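Local coordinates for 2S Albumin protein (Dolichos, PDB 6IX1) that is of uncertain function but folds as a four-bladed hemopexin-type beta-propeller and, as a 2S albumin seed protein, probably serves as a seed storage protein, at residues R26-P31 / K37-L42; N22-V27 / S47-L52; N136-I141 / D157-L162. All blocks are in the same frame, centred on the assembly; numbering follows the deposited sequence.

Contact 1. Residues R26-P31 / K37-L42; sequences RVYYTP and KILTNL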
ATOM      1  N   ARG A  26      -8.651  -3.683   9.799  1.00  7.47           N
ATOM      2  CA  ARG A  26      -8.426  -2.261  10.010  1.00  6.71           C
ATOM      3  C   ARG A  26      -7.790  -2.154  11.395  1.00  6.78           C
ATOM      4  O   ARG A  26      -8.329  -2.731  12.365  1.00  7.83           O
ATOM      5  CB  ARG A  26      -9.724  -1.473   9.937  1.00  7.89           C
ATOM      6  CG  ARG A  26      -9.505  -0.004  10.184  1.00  8.11           C
ATOM      7  CD  ARG A  26     -10.776   0.747   9.801  1.00  8.07           C
ATOM      8  NE  ARG A  26     -11.949   0.190  10.465  1.00  9.23           N
ATOM      9  CZ  ARG A  26     -12.529   0.550  11.575  1.00  8.43           C
ATOM     10  NH1 ARG A  26     -12.288   1.674  12.114  1.00  7.12           N
ATOM     11  NH2 ARG A  26     -13.468  -0.249  11.984  1.00  7.03           N
ATOM     12  N   VAL A  27      -6.661  -1.485  11.535  1.00  7.19           N
ATOM     13  CA  VAL A  27      -5.875  -1.393  12.761  1.00  6.75           C
ATOM     14  C   VAL A  27      -5.694   0.063  13.173  1.00  6.37           C
ATOM     15  O   VAL A  27      -5.445   0.921  12.261  1.00  7.50           O
ATOM     16  CB  VAL A  27      -4.507  -2.106  12.499  1.00  6.79           C
ATOM     17  CG1 VAL A  27      -3.546  -1.888  13.670  1.00  8.05           C
ATOM     18  CG2 VAL A  27      -4.660  -3.603  12.241  1.00  8.64           C
ATOM     19  N   TYR A  28      -5.768   0.306  14.468  1.00  7.75           N
ATOM     20  CA  TYR A  28      -5.457   1.590  15.098  1.00  6.16           C
ATOM     21  C   TYR A  28      -4.017   1.461  15.553  1.00  7.45           C
ATOM     22  O   TYR A  28      -3.724   0.712  16.508  1.00  8.98           O
ATOM     23  CB  TYR A  28      -6.431   1.777  16.270  1.00  6.42           C
ATOM     24  CG  TYR A  28      -6.526   3.163  16.856  1.00  9.96           C
ATOM     25  CD1 TYR A  28      -6.558   4.272  16.054  1.00  8.10           C
ATOM     26  CD2 TYR A  28      -6.888   3.316  18.202  1.00 11.65           C
ATOM     27  CE1 TYR A  28      -6.877   5.512  16.554  1.00 10.42           C
ATOM     28  CE2 TYR A  28      -7.118   4.569  18.713  1.00 12.72           C
ATOM     29  CZ  TYR A  28      -7.211   5.656  17.887  1.00 10.84           C
ATOM     30  OH  TYR A  28      -7.474   6.909  18.447  1.00 14.28           O
ATOM     31  N   TYR A  29      -3.103   2.138  14.879  1.00  7.20           N
ATOM     32  CA  TYR A  29      -1.643   1.832  15.019  1.00  7.73           C
ATOM     33  C   TYR A  29      -0.958   2.925  15.822  1.00  7.40           C
ATOM     34  O   TYR A  29      -1.405   4.057  15.909  1.00  7.58           O
ATOM     35  CB  TYR A  29      -0.961   1.541  13.674  1.00  8.95           C
ATOM     36  CG  TYR A  29      -0.899   2.677  12.739  1.00  7.69           C
ATOM     37  CD1 TYR A  29      -1.961   3.011  11.929  1.00  8.51           C
ATOM     38  CD2 TYR A  29       0.308   3.356  12.615  1.00  8.28           C
ATOM     39  CE1 TYR A  29      -1.855   4.050  11.038  1.00  7.67           C
ATOM     40  CE2 TYR A  29       0.380   4.443  11.780  1.00  8.26           C
ATOM     41  CZ  TYR A  29      -0.698   4.801  10.985  1.00  8.06           C
ATOM     42  OH  TYR A  29      -0.501   5.874  10.154  1.00  7.83           O
ATOM     43  N   THR A  30       0.226   2.530  16.271  1.00  7.31           N
ATOM     44  CA  THR A  30       0.959   3.310  17.280  1.00  8.71           C
ATOM     45  C   THR A  30       2.420   3.343  16.853  1.00  8.94           C
ATOM     46  O   THR A  30       3.186   2.429  17.109  1.00  9.19           O
ATOM     47  CB  THR A  30       0.781   2.751  18.685  1.00  9.34           C
ATOM     48  OG1 THR A  30       1.264   1.386  18.749  1.00  9.37           O
ATOM     49  CG2 THR A  30      -0.672   2.853  19.093  1.00  9.79           C
ATOM     50  N   PRO A  31       2.899   4.396  16.146  1.00  8.27           N
ATOM     51  CA  PRO A  31       4.304   4.432  15.752  1.00  8.57           C
ATOM     52  C   PRO A  31       5.241   4.270  16.938  1.00  7.81           C
ATOM     53  O   PRO A  31       5.052   4.882  17.994  1.00  9.90           O
ATOM     54  CB  PRO A  31       4.446   5.837  15.156  1.00  9.80           C
ATOM     55  CG  PRO A  31       3.079   6.086  14.540  1.00  9.41           C
ATOM     56  CD  PRO A  31       2.121   5.489  15.544  1.00  8.60           C
ATOM     57  N   LYS A  37      -3.846  -1.910  17.779  1.00  6.52           N
ATOM     58  CA  LYS A  37      -5.009  -2.754  18.078  1.00  6.23           C
ATOM     59  C   LYS A  37      -5.940  -2.837  16.879  1.00  5.91           C
ATOM     60  O   LYS A  37      -6.094  -1.836  16.202  1.00  7.61           O
ATOM     61  CB  LYS A  37      -5.769  -2.289  19.352  1.00  8.58           C
ATOM     62  CG  LYS A  37      -4.941  -2.195  20.611  1.00 10.96           C
ATOM     63  CD  LYS A  37      -4.400  -3.499  21.114  1.00 13.04           C
ATOM     64  CE  LYS A  37      -3.844  -3.171  22.513  1.00 18.48           C
ATOM     65  NZ  LYS A  37      -2.934  -4.182  22.988  1.00 19.38           N
ATOM     66  N   ILE A  38      -6.643  -3.936  16.826  1.00  6.29           N
ATOM     67  CA  ILE A  38      -7.597  -4.170  15.739  1.00  6.78           C
ATOM     68  C   ILE A  38      -8.895  -3.392  16.038  1.00  6.64           C
ATOM     69  O   ILE A  38      -9.403  -3.367  17.173  1.00  7.73           O
ATOM     70  CB  ILE A  38      -7.850  -5.691  15.635  1.00  7.20           C
ATOM     71  CG1 ILE A  38      -6.579  -6.423  15.212  1.00  8.76           C
ATOM     72  CG2 ILE A  38      -9.026  -5.932  14.708  1.00  7.93           C
ATOM     73  CD1 ILE A  38      -6.720  -7.889  15.092  1.00 10.97           C
ATOM     74  N   LEU A  39      -9.433  -2.801  14.981  1.00  6.19           N
ATOM     75  CA  LEU A  39     -10.735  -2.152  14.938  1.00  6.54           C
ATOM     76  C   LEU A  39     -11.737  -2.967  14.128  1.00  6.10           C
ATOM     77  O   LEU A  39     -12.916  -2.969  14.449  1.00  7.62           O
ATOM     78  CB  LEU A  39     -10.677  -0.724  14.396  1.00  7.07           C
ATOM     79  CG  LEU A  39      -9.798   0.231  15.168  1.00  7.45           C
ATOM     80  CD1 LEU A  39      -9.691   1.544  14.447  1.00  8.60           C
ATOM     81  CD2 LEU A  39     -10.402   0.450  16.539  1.00  8.69           C
ATOM     82  N   THR A  40     -11.285  -3.522  13.002  1.00  7.66           N
ATOM     83  CA  THR A  40     -12.145  -4.508  12.243  1.00  6.71           C
ATOM     84  C   THR A  40     -11.451  -5.854  12.263  1.00  7.63           C
ATOM     85  O   THR A  40     -10.345  -5.958  11.697  1.00  8.35           O
ATOM     86  CB  THR A  40     -12.402  -4.080  10.786  1.00  7.39           C
ATOM     87  OG1 THR A  40     -13.122  -2.862  10.819  1.00  8.38           O
ATOM     88  CG2 THR A  40     -13.199  -5.075   9.979  1.00  7.47           C
ATOM     89  N   ASN A  41     -12.042  -6.812  12.962  1.00  8.12           N
ATOM     90  CA  ASN A  41     -11.559  -8.188  12.988  1.00  7.45           C
ATOM     91  C   ASN A  41     -11.518  -8.735  11.543  1.00  7.31           C
ATOM     92  O   ASN A  41     -12.312  -8.376  10.689  1.00  8.36           O
ATOM     93  CB  ASN A  41     -12.394  -9.094  13.900  1.00  8.30           C
ATOM     94  CG  ASN A  41     -11.999  -9.037  15.357  1.00  8.43           C
ATOM     95  OD1 ASN A  41     -10.822  -8.878  15.693  1.00 12.52           O
ATOM     96  ND2 ASN A  41     -12.990  -9.233  16.217  1.00  9.46           N
ATOM     97  N   LEU A  42     -10.616  -9.695  11.324  1.00  7.23           N
ATOM     98  CA  LEU A  42     -10.371 -10.284  10.011  1.00  8.07           C
ATOM     99  C   LEU A  42     -11.703 -10.534   9.311  1.00  7.80           C
ATOM    100  O   LEU A  42     -12.553 -11.234   9.834  1.00  9.52           O
ATOM    101  CB  LEU A  42      -9.580 -11.561  10.117  1.00  8.13           C
ATOM    102  CG  LEU A  42      -9.101 -12.169   8.806  1.00  8.84           C
ATOM    103  CD1 LEU A  42      -8.073 -11.308   8.120  1.00 10.07           C
ATOM    104  CD2 LEU A  42      -8.537 -13.554   9.079  1.00 10.57           C
TER
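Arg26 and the pair Leu39 and Thr40 form the tight part of this antiparallel pairing. The strand of 37-42 carries one extra residue there, a classic beta bulge. Arg26 O accepts both bulge amides from one face of its plane, from Leu39 N at 2.8 Å and Thr40 N at 3.1 Å. The Arg26 side chain then runs across that of Thr40 at about a right angle. Its first torsion puts CG opposite the backbone N (179°), and a bend at chi3 (53°) turns the guanidinium back over the bulge. There NH2 donates to Thr40 OG1 at 2.9 Å, with the hydroxyl near the edge of the group but somewhat out of its plane. Leu39 CB lies 3.5 Å above one face of the Arg26 guanidinium, toward its rim. Arg26 NH1 makes a salt bridge to Glu15 on the neighbouring strand.

At the other end the backbone stays firmly bonded, with Tyr28 N to Lys37 O at 2.8 Å and Lys37 N to Tyr28 O at 2.9 Å. The side chains there are exposed and loosely packed. The Tyr28 ring leads away; at its base Tyr28 CB meets Leu39 CD1 at 3.7 Å. Val27 and Ile38 sit between as a non-hydrogen-bonded pair, on the other face of the sheet.

Strand 37-44 is an edge strand of this four-stranded propeller blade. The hydroxyl and the carboxylate hold the guanidinium in its orientation over the bulge. The carboxylate probably offsets its charge, while the apolar leucine covers one face.

Contact 2. Residues N22-V27 / S47-L52; sequences NKYVRV and SGFPSL
Tyr24 and Phe49 meet ring to ring, turned obliquely against each other. The planes stand at 48° and the ring centroids of Tyr24 and Phe49 are 5.0 Å apart. The contact is made by one corner of Phe49. Its CE2 sits over one face of the Tyr24 ring, displaced toward the rim, and comes to 3.6 Å from Tyr24 CZ. Phe49 CZ follows along the Tyr24 CE2 side.

Tyr24 is held in the crowded position, with CG between the backbone N and the carbonyl carbon (chi1 78°). This stands the ring up from the strand toward the helix end. The phenol oxygen then reaches Gly48, where Tyr24 OH lies 3.2 Å from Gly48 CA. The missing side chain permits this approach, because a CB in standard position would be 2.1 Å from Tyr24 OH. Gly48 has ordinary helical backbone angles, so the limit here is space.

Phe49 is the first residue past the helix. Its carbonyl O takes the amide N of Leu52 at 2.8 Å in the short 3-10 turn that follows. Its ring also touches Tyr17 of the same blade and Asp93, a loop residue beyond it.

The arrangement packs the third strand of a propeller blade against the helix end that follows the outer strand. It rests on ring carbon against ring carbon and on a glycine CA against the phenol oxygen. The polar end of Tyr24 is turned to an arginine, and the buried hydroxyl finds a weak hydrogen bond from Arg43.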
ATOM      1  N   ASN A  22      -7.907 -12.646   0.316  1.00  8.62           N
ATOM      2  CA  ASN A  22      -9.300 -12.154   0.152  1.00  8.32           C
ATOM      3  C   ASN A  22      -9.874 -11.516   1.405  1.00  7.59           C
ATOM      4  O   ASN A  22     -11.111 -11.231   1.387  1.00  8.86           O
ATOM      5  CB  ASN A  22     -10.226 -13.269  -0.347  1.00  9.66           C
ATOM      6  CG  ASN A  22     -10.324 -14.428   0.636  1.00  9.80           C
ATOM      7  OD1 ASN A  22      -9.486 -14.574   1.518  1.00 13.22           O
ATOM      8  ND2 ASN A  22     -11.268 -15.322   0.425  1.00 10.91           N
ATOM      9  N   LYS A  23      -9.048 -11.214   2.379  1.00  7.82           N
ATOM     10  CA  LYS A  23      -9.540 -10.689   3.661  1.00  7.07           C
ATOM     11  C   LYS A  23      -8.789  -9.450   4.062  1.00  6.62           C
ATOM     12  O   LYS A  23      -7.802  -9.043   3.408  1.00  8.70           O
ATOM     13  CB  LYS A  23      -9.381 -11.751   4.740  1.00  9.18           C
ATOM     14  CG  LYS A  23     -10.222 -13.002   4.451  1.00 12.44           C
ATOM     15  CD  LYS A  23     -10.089 -14.144   5.414  1.00 12.00           C
ATOM     16  CE  LYS A  23     -10.706 -15.437   4.888  1.00 16.74           C
ATOM     17  NZ  LYS A  23      -9.831 -16.043   3.850  1.00 14.65           N
ATOM     18  N   TYR A  24      -9.258  -8.760   5.075  1.00  7.63           N
ATOM     19  CA  TYR A  24      -8.551  -7.552   5.552  1.00  8.03           C
ATOM     20  C   TYR A  24      -8.815  -7.334   7.036  1.00  7.49           C
ATOM     21  O   TYR A  24      -9.730  -7.964   7.615  1.00  8.11           O
ATOM     22  CB  TYR A  24      -9.003  -6.321   4.755  1.00  7.79           C
ATOM     23  CG  TYR A  24     -10.336  -5.762   5.158  1.00  7.14           C
ATOM     24  CD1 TYR A  24     -11.504  -6.360   4.829  1.00  7.68           C
ATOM     25  CD2 TYR A  24     -10.401  -4.623   5.955  1.00  7.07           C
ATOM     26  CE1 TYR A  24     -12.721  -5.900   5.346  1.00  9.43           C
ATOM     27  CE2 TYR A  24     -11.609  -4.116   6.410  1.00  9.64           C
ATOM     28  CZ  TYR A  24     -12.788  -4.738   6.054  1.00  9.32           C
ATOM     29  OH  TYR A  24     -13.976  -4.281   6.516  1.00 10.55           O
ATOM     30  N   VAL A  25      -8.016  -6.469   7.649  1.00  6.84           N
ATOM     31  CA  VAL A  25      -8.215  -5.885   8.985  1.00  8.33           C
ATOM     32  C   VAL A  25      -8.060  -4.397   8.874  1.00  7.98           C
ATOM     33  O   VAL A  25      -7.416  -3.858   7.944  1.00  8.39           O
ATOM     34  CB  VAL A  25      -7.321  -6.446  10.092  1.00  9.37           C
ATOM     35  CG1 VAL A  25      -7.694  -7.885  10.413  1.00 10.62           C
ATOM     36  CG2 VAL A  25      -5.884  -6.244   9.790  1.00  9.14           C
ATOM     37  N   ARG A  26      -8.651  -3.683   9.799  1.00  7.47           N
ATOM     38  CA  ARG A  26      -8.426  -2.261  10.010  1.00  6.71           C
ATOM     39  C   ARG A  26      -7.790  -2.154  11.395  1.00  6.78           C
ATOM     40  O   ARG A  26      -8.329  -2.731  12.365  1.00  7.83           O
ATOM     41  CB  ARG A  26      -9.724  -1.473   9.937  1.00  7.89           C
ATOM     42  CG  ARG A  26      -9.505  -0.004  10.184  1.00  8.11           C
ATOM     43  CD  ARG A  26     -10.776   0.747   9.801  1.00  8.07           C
ATOM     44  NE  ARG A  26     -11.949   0.190  10.465  1.00  9.23           N
ATOM     45  CZ  ARG A  26     -12.529   0.550  11.575  1.00  8.43           C
ATOM     46  NH1 ARG A  26     -12.288   1.674  12.114  1.00  7.12           N
ATOM     47  NH2 ARG A  26     -13.468  -0.249  11.984  1.00  7.03           N
ATOM     48  N   VAL A  27      -6.661  -1.485  11.535  1.00  7.19           N
ATOM     49  CA  VAL A  27      -5.875  -1.393  12.761  1.00  6.75           C
ATOM     50  C   VAL A  27      -5.694   0.063  13.173  1.00  6.37           C
ATOM     51  O   VAL A  27      -5.445   0.921  12.261  1.00  7.50           O
ATOM     52  CB  VAL A  27      -4.507  -2.106  12.499  1.00  6.79           C
ATOM     53  CG1 VAL A  27      -3.546  -1.888  13.670  1.00  8.05           C
ATOM     54  CG2 VAL A  27      -4.660  -3.603  12.241  1.00  8.64           C
ATOM     55  N   SER A  47     -17.187  -8.405   2.209  0.50 10.78           N
ATOM     56  CA  SER A  47     -18.093  -8.011   3.313  0.50 10.25           C
ATOM     57  C   SER A  47     -17.876  -6.547   3.685  0.50 12.04           C
ATOM     58  O   SER A  47     -18.856  -5.749   3.775  0.50 12.45           O
ATOM     59  CB  SER A  47     -17.841  -8.925   4.491  0.50 12.00           C
ATOM     60  OG  SER A  47     -18.559  -8.495   5.642  0.50 12.11           O
ATOM     61  N   GLY A  48     -16.626  -6.179   3.930  1.00 11.31           N
ATOM     62  CA  GLY A  48     -16.270  -4.810   4.353  1.00 11.23           C
ATOM     63  C   GLY A  48     -16.629  -3.798   3.313  1.00 11.76           C
ATOM     64  O   GLY A  48     -16.911  -2.648   3.708  1.00 13.89           O
ATOM     65  N   PHE A  49     -16.480  -4.188   2.054  1.00 13.76           N
ATOM     66  CA  PHE A  49     -16.626  -3.299   0.875  1.00 12.92           C
ATOM     67  C   PHE A  49     -17.559  -3.947  -0.112  1.00 12.58           C
ATOM     68  O   PHE A  49     -17.129  -4.479  -1.144  1.00 14.34           O
ATOM     69  CB  PHE A  49     -15.224  -3.047   0.316  1.00 15.32           C
ATOM     70  CG  PHE A  49     -14.305  -2.477   1.369  1.00 17.74           C
ATOM     71  CD1 PHE A  49     -14.455  -1.162   1.831  1.00 19.48           C
ATOM     72  CD2 PHE A  49     -13.371  -3.283   1.943  1.00 13.60           C
ATOM     73  CE1 PHE A  49     -13.674  -0.685   2.878  1.00 17.83           C
ATOM     74  CE2 PHE A  49     -12.607  -2.832   2.983  1.00 14.56           C
ATOM     75  CZ  PHE A  49     -12.733  -1.528   3.423  1.00 20.58           C
ATOM     76  N   PRO A  50     -18.870  -3.875   0.166  1.00 15.08           N
ATOM     77  CA  PRO A  50     -19.803  -4.540  -0.725  1.00 13.98           C
ATOM     78  C   PRO A  50     -19.731  -4.052  -2.164  1.00 13.18           C
ATOM     79  O   PRO A  50     -20.085  -4.813  -3.073  1.00 14.84           O
ATOM     80  CB  PRO A  50     -21.161  -4.335  -0.087  1.00 19.41           C
ATOM     81  CG  PRO A  50     -20.870  -4.170   1.373  1.00 17.74           C
ATOM     82  CD  PRO A  50     -19.524  -3.479   1.442  1.00 12.74           C
ATOM     83  N   SER A  51     -19.284  -2.828  -2.378  1.00 12.53           N
ATOM     84  CA  SER A  51     -19.087  -2.293  -3.754  1.00 15.15           C
ATOM     85  C   SER A  51     -18.136  -3.195  -4.541  1.00 13.76           C
ATOM     86  O   SER A  51     -18.180  -3.146  -5.776  1.00 16.68           O
ATOM     87  CB  SER A  51     -18.632  -0.846  -3.740  1.00 13.84           C
ATOM     88  OG  SER A  51     -17.380  -0.682  -3.152  1.00 16.40           O
ATOM     89  N   LEU A  52     -17.266  -3.950  -3.876  1.00 13.44           N
ATOM     90  CA  LEU A  52     -16.241  -4.781  -4.513  1.00 13.41           C
ATOM     91  C   LEU A  52     -16.692  -6.235  -4.627  1.00 14.30           C
ATOM     92  O   LEU A  52     -15.963  -7.069  -5.162  1.00 14.91           O
ATOM     93  CB  LEU A  52     -14.955  -4.668  -3.692  1.00 16.02           C
ATOM     94  CG  LEU A  52     -14.390  -3.265  -3.558  1.00 15.29           C
ATOM     95  CD1 LEU A  52     -13.070  -3.317  -2.763  1.00 15.84           C
ATOM     96  CD2 LEU A  52     -14.165  -2.731  -4.943  1.00 19.26           C
TER

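Contact 3. Residues N136-I141 / D157-L162; sequences NKYGRI and DGFPVL. With SO4 (sulfate ion), chain E.
Gly158 meets Tyr138 first, its CA only 3.1 Å from the phenol OH. A CB in standard position would lie 2.0 Å from that oxygen. Phe159 follows, turning an edge to the face of the Tyr138 ring in a T-shaped pair, planes at 63°, with its CE2 3.9 Å from Tyr138 CE2. It makes a second edge-to-face pair with Tyr131.

Both segments lie in a hemopexin-type blade, where the third strand, 137-142, packs against the chain leaving the short helix 155-158. A sulfate, probably from the crystallisation liquor, lies at the edge of the Tyr138 ring, by the hydroxyl. Tyr138 OH donates to O4 at 2.6 Å, in the plane of the ring. A bend at chi2 (141°) brings the Arg140 guanidinium edge to the sulfate. Arg140 NE reaches O4 at 2.8 Å and NH1 at 3.0 Å, so three donors grip one oxygen. Arg153 also bonds the Tyr138 hydroxyl, and Tyr131 and Gly199 bond the sulfate. With a phenylalanine in place of Tyr138, O4 would probably lose one of these donors and Arg153 an acceptor.

From Pro160 the chain winds into a 3-10 turn, where Leu162 N bonds to Phe159 O at 2.9 Å.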
ATOM      1  N   ASN A 136      12.382  -4.896  -8.570  1.00  7.38           N
ATOM      2  CA  ASN A 136      13.391  -3.995  -7.986  1.00  7.63           C
ATOM      3  C   ASN A 136      13.335  -2.598  -8.574  1.00  6.45           C
ATOM      4  O   ASN A 136      14.254  -1.804  -8.356  1.00  7.90           O
ATOM      5  CB  ASN A 136      14.764  -4.583  -8.109  1.00  7.12           C
ATOM      6  CG  ASN A 136      15.407  -4.492  -9.481  1.00  9.16           C
ATOM      7  OD1 ASN A 136      14.687  -4.363 -10.454  1.00  8.94           O
ATOM      8  ND2 ASN A 136      16.740  -4.603  -9.476  1.00 16.04           N
ATOM      9  N   LYS A 137      12.221  -2.271  -9.188  1.00  7.53           N
ATOM     10  CA  LYS A 137      12.018  -1.014  -9.871  1.00  7.26           C
ATOM     11  C   LYS A 137      10.923  -0.176  -9.150  1.00  7.07           C
ATOM     12  O   LYS A 137      10.053  -0.712  -8.466  1.00  8.03           O
ATOM     13  CB  LYS A 137      11.615  -1.218 -11.316  1.00  7.63           C
ATOM     14  CG  LYS A 137      12.583  -1.986 -12.204  1.00  9.20           C
ATOM     15  CD  LYS A 137      13.828  -1.261 -12.544  1.00  9.65           C
ATOM     16  CE  LYS A 137      14.793  -2.080 -13.398  1.00  9.92           C
ATOM     17  NZ  LYS A 137      15.748  -2.879 -12.566  1.00 10.80           N
ATOM     18  N   TYR A 138      10.997   1.143  -9.333  1.00  5.90           N
ATOM     19  CA  TYR A 138       9.985   2.011  -8.793  1.00  6.43           C
ATOM     20  C   TYR A 138       9.825   3.271  -9.628  1.00  6.40           C
ATOM     21  O   TYR A 138      10.812   3.743 -10.273  1.00  7.17           O
ATOM     22  CB  TYR A 138      10.290   2.371  -7.336  1.00  7.09           C
ATOM     23  CG  TYR A 138      11.021   3.653  -7.114  1.00  6.78           C
ATOM     24  CD1 TYR A 138      12.376   3.737  -7.387  1.00  8.61           C
ATOM     25  CD2 TYR A 138      10.361   4.804  -6.777  1.00  7.97           C
ATOM     26  CE1 TYR A 138      13.072   4.921  -7.204  1.00  8.45           C
ATOM     27  CE2 TYR A 138      11.019   5.976  -6.567  1.00  8.31           C
ATOM     28  CZ  TYR A 138      12.373   6.035  -6.806  1.00  8.52           C
ATOM     29  OH  TYR A 138      13.122   7.149  -6.617  1.00  9.62           O
ATOM     30  N   GLY A 139       8.663   3.853  -9.581  1.00  7.64           N
ATOM     31  CA  GLY A 139       8.410   5.183 -10.077  1.00  8.96           C
ATOM     32  C   GLY A 139       7.437   5.920  -9.267  1.00  8.54           C
ATOM     33  O   GLY A 139       7.100   5.481  -8.118  1.00  9.19           O
ATOM     34  N   ARG A 140       7.032   7.074  -9.718  1.00 10.86           N
ATOM     35  CA  ARG A 140       6.059   7.908  -9.032  1.00 11.10           C
ATOM     36  C   ARG A 140       5.001   8.389  -9.993  1.00 10.99           C
ATOM     37  O   ARG A 140       5.367   8.857 -11.088  1.00 11.85           O
ATOM     38  CB  ARG A 140       6.711   9.146  -8.445  1.00 13.95           C
ATOM     39  CG  ARG A 140       8.012   9.038  -7.689  1.00 17.31           C
ATOM     40  CD  ARG A 140       8.814  10.235  -8.067  1.00 26.03           C
ATOM     41  NE  ARG A 140      10.213   9.984  -8.019  1.00 18.69           N
ATOM     42  CZ  ARG A 140      11.035   9.829  -9.038  1.00 16.30           C
ATOM     43  NH1 ARG A 140      12.302   9.765  -8.739  1.00 15.90           N
ATOM     44  NH2 ARG A 140      10.677   9.948 -10.299  1.00 17.68           N
ATOM     45  N   ILE A 141       3.762   8.320  -9.555  1.00 10.32           N
ATOM     46  CA  ILE A 141       2.645   8.891 -10.325  1.00 12.28           C
ATOM     47  C   ILE A 141       2.034  10.025  -9.516  1.00 10.35           C
ATOM     48  O   ILE A 141       1.872   9.880  -8.319  1.00 10.71           O
ATOM     49  CB  ILE A 141       1.693   7.798 -10.779  1.00 13.37           C
ATOM     50  CG1 ILE A 141       0.749   8.269 -11.873  1.00 14.51           C
ATOM     51  CG2 ILE A 141       0.980   7.219  -9.581  1.00 10.80           C
ATOM     52  CD1 ILE A 141       0.320   7.187 -12.775  1.00 15.07           C
ATOM     53  N   ASP A 157      18.059   3.530  -6.432  1.00  7.06           N
ATOM     54  CA  ASP A 157      18.384   4.888  -6.966  1.00  6.67           C
ATOM     55  C   ASP A 157      17.650   5.975  -6.195  1.00  8.69           C
ATOM     56  O   ASP A 157      18.172   7.057  -6.028  1.00  8.98           O
ATOM     57  CB  ASP A 157      17.986   5.019  -8.432  1.00  7.34           C
ATOM     58  CG  ASP A 157      18.818   4.077  -9.344  1.00  7.22           C
ATOM     59  OD1 ASP A 157      20.007   3.978  -9.055  1.00  9.77           O
ATOM     60  OD2 ASP A 157      18.242   3.562 -10.309  1.00  8.36           O
ATOM     61  N   GLY A 158      16.430   5.745  -5.731  1.00  7.16           N
ATOM     62  CA  GLY A 158      15.697   6.674  -4.882  1.00  7.70           C
ATOM     63  C   GLY A 158      15.999   6.505  -3.419  1.00  7.76           C
ATOM     64  O   GLY A 158      15.938   7.471  -2.662  1.00  8.39           O
ATOM     65  N   PHE A 159      16.200   5.239  -3.039  1.00  7.12           N
ATOM     66  CA  PHE A 159      16.294   4.835  -1.605  1.00  6.53           C
ATOM     67  C   PHE A 159      17.564   4.039  -1.363  1.00  7.35           C
ATOM     68  O   PHE A 159      17.477   2.879  -1.003  1.00  7.56           O
ATOM     69  CB  PHE A 159      15.011   4.081  -1.214  1.00  6.64           C
ATOM     70  CG  PHE A 159      13.746   4.807  -1.431  1.00  7.51           C
ATOM     71  CD1 PHE A 159      13.230   5.597  -0.421  1.00  9.12           C
ATOM     72  CD2 PHE A 159      13.044   4.659  -2.614  1.00  9.60           C
ATOM     73  CE1 PHE A 159      12.062   6.296  -0.622  1.00 10.22           C
ATOM     74  CE2 PHE A 159      11.867   5.367  -2.796  1.00 10.89           C
ATOM     75  CZ  PHE A 159      11.369   6.144  -1.788  1.00 10.19           C
ATOM     76  N   PRO A 160      18.755   4.683  -1.545  1.00  7.48           N
ATOM     77  CA  PRO A 160      19.988   3.974  -1.260  1.00  7.99           C
ATOM     78  C   PRO A 160      20.078   3.483   0.188  1.00  7.62           C
ATOM     79  O   PRO A 160      20.819   2.565   0.446  1.00  7.57           O
ATOM     80  CB  PRO A 160      21.109   4.946  -1.605  1.00  8.92           C
ATOM     81  CG  PRO A 160      20.403   6.293  -1.496  1.00  8.42           C
ATOM     82  CD  PRO A 160      18.995   6.065  -2.003  1.00  7.73           C
ATOM     83  N   VAL A 161      19.267   4.059   1.112  1.00  7.61           N
ATOM     84  CA  VAL A 161      19.277   3.601   2.507  1.00  7.82           C
ATOM     85  C   VAL A 161      18.886   2.126   2.570  1.00  8.28           C
ATOM     86  O   VAL A 161      19.163   1.489   3.554  1.00  8.34           O
ATOM     87  CB  VAL A 161      18.404   4.525   3.370  1.00  8.67           C
ATOM     88  CG1 VAL A 161      16.944   4.266   3.170  1.00  9.19           C
ATOM     89  CG2 VAL A 161      18.705   4.383   4.861  1.00 10.89           C
ATOM     90  N   LEU A 162      18.172   1.637   1.578  1.00  7.71           N
ATOM     91  CA  LEU A 162      17.698   0.238   1.570  1.00  7.69           C
ATOM     92  C   LEU A 162      18.695  -0.739   0.925  1.00  8.25           C
ATOM     93  O   LEU A 162      18.466  -1.921   0.960  1.00  9.19           O
ATOM     94  CB  LEU A 162      16.387   0.141   0.773  1.00  7.34           C
ATOM     95  CG  LEU A 162      15.242   0.948   1.350  1.00  7.69           C
ATOM     96  CD1 LEU A 162      14.021   0.787   0.442  1.00  9.47           C
ATOM     97  CD2 LEU A 162      14.877   0.465   2.741  1.00  8.67           C
TER
HETATM   98  S   SO4 E 302      12.006  10.222  -4.773  1.00 15.74           S
HETATM   99  O1  SO4 E 302      10.773  11.102  -4.794  1.00 20.90           O
HETATM  100  O2  SO4 E 302      11.852   9.814  -3.375  1.00 14.03           O
HETATM  101  O3  SO4 E 302      13.006  11.131  -5.001  1.00 18.25           O
HETATM  102  O4  SO4 E 302      11.799   9.255  -5.780  1.00 12.23           O

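From the N terminus, segment 22-27 and segment 26-31 overlap on strand 23-28. Contact 1 closes the short hairpin loop to strand 37-44. Contact 2 starts on the same strand and closes a longer loop to the helix end at 47-52, so the hairpin lies inside its span. The two share Arg26 and Val27 and touch where Thr40 meets Tyr24 and Val25. Together they tie the outer edge of the first blade to the turn toward the second. Contact 3 follows in series in the third blade and repeats the plan of contact 2, closing the loop from strand 137-142 through strands 148-149 and 151-154 past helix 155-158. It lies across the propeller centre, nearest atoms about 17 Å from contact 1.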